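Local coordinates for protein copper-transporting ATPase (Sulfolobus solfataricus, PDB 2YJ3) that probably couples ATP hydrolysis to copper transport across the cell membrane as a type IB P-type ATPase, represented here by its catalytic domain, at residues 189-194 and 211-216. The protein carries 1 engineered substitution. Numbering follows the deposited sequence.
Sequences RIIEKL and AAALAL
Ile191 packs against Ala213 and Leu216 in an apolar contact between two neighbouring helices of the haloacid dehalogenase-like phosphorylation domain of P-type ATPases. Helix 184-196 leads into strand 201-205, and helix 211-216 is the helix of the beta-alpha-beta crossover from that strand to the parallel strand 219-223. The helices run almost in the same direction, with 15° between the axes of the two segments and 8.9 Å at their closest approach. The backbones come nearest at Ile191 and Ala213, with CA atoms 6.3 Å apart, and both side chains also rest on Met203 of strand 201-205, so the pair also helps pack both helices on the sheet.

Ile191 uses two branches. Its chi1 of -57° puts CG1 beside the backbone N and CG2 anti to it; Ile191 CG2 reaches Leu216 CB at 3.7 Å. The other branch brings Ile191 CG1 to 4.0 Å from Ala213 CB, and the same carbon lies 3.7 Å from Ala213 O. The small methyl of Ala213 thus lets a branched side chain come up close to the neighbouring backbone. With an alanine in place of Ile191, both branches would be missing, which would probably open a gap beside Ala213 and cost Leu216 CB the methyl packed against it.

The contact borders the nucleotide site: Lys187, one turn earlier on the first helix, touches Ala213, and Asn209 closely precedes the second helix; both bind ATP in a nucleotide-bound structure of this protein. Lys195 NZ donates a hydrogen bond to Leu216 O, adding a polar link between the helices. At the more exposed margin, Leu216 crosses Ile191 obliquely and its CD1 approaches Glu192 CB at 4.5 Å.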
loop_
_atom_site.group_PDB
_atom_site.type_symbol
_atom_site.label_atom_id
_atom_site.label_comp_id
_atom_site.label_asym_id
_atom_site.label_seq_id
_atom_site.Cartn_x
_atom_site.Cartn_y
_atom_site.Cartn_z
ATOM N N ARG A 189 15.945 -1.954 -8.592
ATOM C CA ARG A 189 17.207 -1.307 -8.969
ATOM C C ARG A 189 17.712 -0.352 -7.876
ATOM O O ARG A 189 18.911 -0.205 -7.672
ATOM C CB ARG A 189 17.060 -0.579 -10.308
ATOM C CG ARG A 189 17.088 -1.505 -11.532
ATOM C CD ARG A 189 16.707 -0.777 -12.819
ATOM N NE ARG A 189 17.142 -1.520 -14.002
ATOM C CZ ARG A 189 16.530 -1.488 -15.181
ATOM N NH1 ARG A 189 15.440 -0.748 -15.343
ATOM N NH2 ARG A 189 17.005 -2.201 -16.197
ATOM N N ILE A 190 16.792 0.279 -7.158
ATOM C CA ILE A 190 17.162 1.152 -6.047
ATOM C C ILE A 190 17.800 0.381 -4.893
ATOM O O ILE A 190 18.821 0.792 -4.337
ATOM C CB ILE A 190 15.949 1.944 -5.538
ATOM C CG1 ILE A 190 15.600 3.043 -6.549
ATOM C CG2 ILE A 190 16.238 2.539 -4.170
ATOM C CD1 ILE A 190 14.734 4.133 -5.983
ATOM N N ILE A 191 17.195 -0.741 -4.536
ATOM C CA ILE A 191 17.756 -1.599 -3.514
ATOM C C ILE A 191 19.158 -2.034 -3.922
ATOM O O ILE A 191 20.107 -1.872 -3.158
ATOM C CB ILE A 191 16.886 -2.853 -3.280
ATOM C CG1 ILE A 191 15.457 -2.452 -2.896
ATOM C CG2 ILE A 191 17.523 -3.751 -2.220
ATOM C CD1 ILE A 191 15.359 -1.665 -1.613
ATOM N N GLU A 192 19.300 -2.582 -5.125
ATOM C CA GLU A 192 20.611 -3.069 -5.543
ATOM C C GLU A 192 21.671 -1.980 -5.469
ATOM O O GLU A 192 22.794 -2.238 -5.033
ATOM C CB GLU A 192 20.591 -3.674 -6.944
ATOM C CG GLU A 192 21.987 -4.076 -7.397
ATOM C CD GLU A 192 21.989 -5.025 -8.578
ATOM O OE1 GLU A 192 21.834 -4.546 -9.731
ATOM O OE2 GLU A 192 22.164 -6.245 -8.345
ATOM N N LYS A 193 21.309 -0.769 -5.895
ATOM C CA LYS A 193 22.222 0.374 -5.839
ATOM C C LYS A 193 22.623 0.738 -4.404
ATOM O O LYS A 193 23.794 0.976 -4.126
ATOM C CB LYS A 193 21.615 1.588 -6.539
ATOM N N LEU A 194 21.655 0.779 -3.493
ATOM C CA LEU A 194 21.965 1.013 -2.084
ATOM C C LEU A 194 22.934 -0.041 -1.541
ATOM O O LEU A 194 23.906 0.284 -0.853
ATOM C CB LEU A 194 20.689 1.032 -1.233
ATOM C CG LEU A 194 19.978 2.381 -1.092
ATOM C CD1 LEU A 194 21.001 3.486 -0.897
ATOM C CD2 LEU A 194 19.128 2.675 -2.302
ATOM N N ALA A 211 7.669 -7.493 -4.132
ATOM C CA ALA A 211 8.294 -8.708 -3.625
ATOM C C ALA A 211 9.745 -8.849 -4.065
ATOM O O ALA A 211 10.570 -9.397 -3.347
ATOM C CB ALA A 211 7.482 -9.934 -4.036
ATOM N N ALA A 212 10.065 -8.357 -5.254
ATOM C CA ALA A 212 11.432 -8.473 -5.747
ATOM C C ALA A 212 12.353 -7.553 -4.958
ATOM O O ALA A 212 13.445 -7.949 -4.568
ATOM C CB ALA A 212 11.496 -8.162 -7.231
ATOM N N ALA A 213 11.901 -6.327 -4.712
ATOM C CA ALA A 213 12.663 -5.368 -3.905
ATOM C C ALA A 213 12.967 -5.919 -2.510
ATOM O O ALA A 213 14.086 -5.787 -2.012
ATOM C CB ALA A 213 11.916 -4.049 -3.796
ATOM N N LEU A 214 11.961 -6.536 -1.897
ATOM C CA LEU A 214 12.111 -7.171 -0.586
ATOM C C LEU A 214 13.105 -8.311 -0.657
ATOM O O LEU A 214 13.981 -8.447 0.207
ATOM C CB LEU A 214 10.764 -7.718 -0.101
ATOM C CG LEU A 214 9.669 -6.673 0.147
ATOM C CD1 LEU A 214 8.301 -7.326 0.321
ATOM C CD2 LEU A 214 10.021 -5.802 1.349
ATOM N N ALA A 215 12.958 -9.137 -1.689
ATOM C CA ALA A 215 13.823 -10.294 -1.855
ATOM C C ALA A 215 15.290 -9.873 -1.835
ATOM O O ALA A 215 16.151 -10.640 -1.417
ATOM C CB ALA A 215 13.488 -11.039 -3.143
ATOM N N LEU A 216 15.573 -8.644 -2.264
ATOM C CA LEU A 216 16.946 -8.144 -2.263
ATOM C C LEU A 216 17.324 -7.374 -1.000
ATOM O O LEU A 216 18.496 -7.069 -0.787
ATOM C CB LEU A 216 17.196 -7.243 -3.476
ATOM C CG LEU A 216 17.232 -7.897 -4.858
ATOM C CD1 LEU A 216 17.620 -6.870 -5.904
ATOM C CD2 LEU A 216 18.209 -9.062 -4.870
#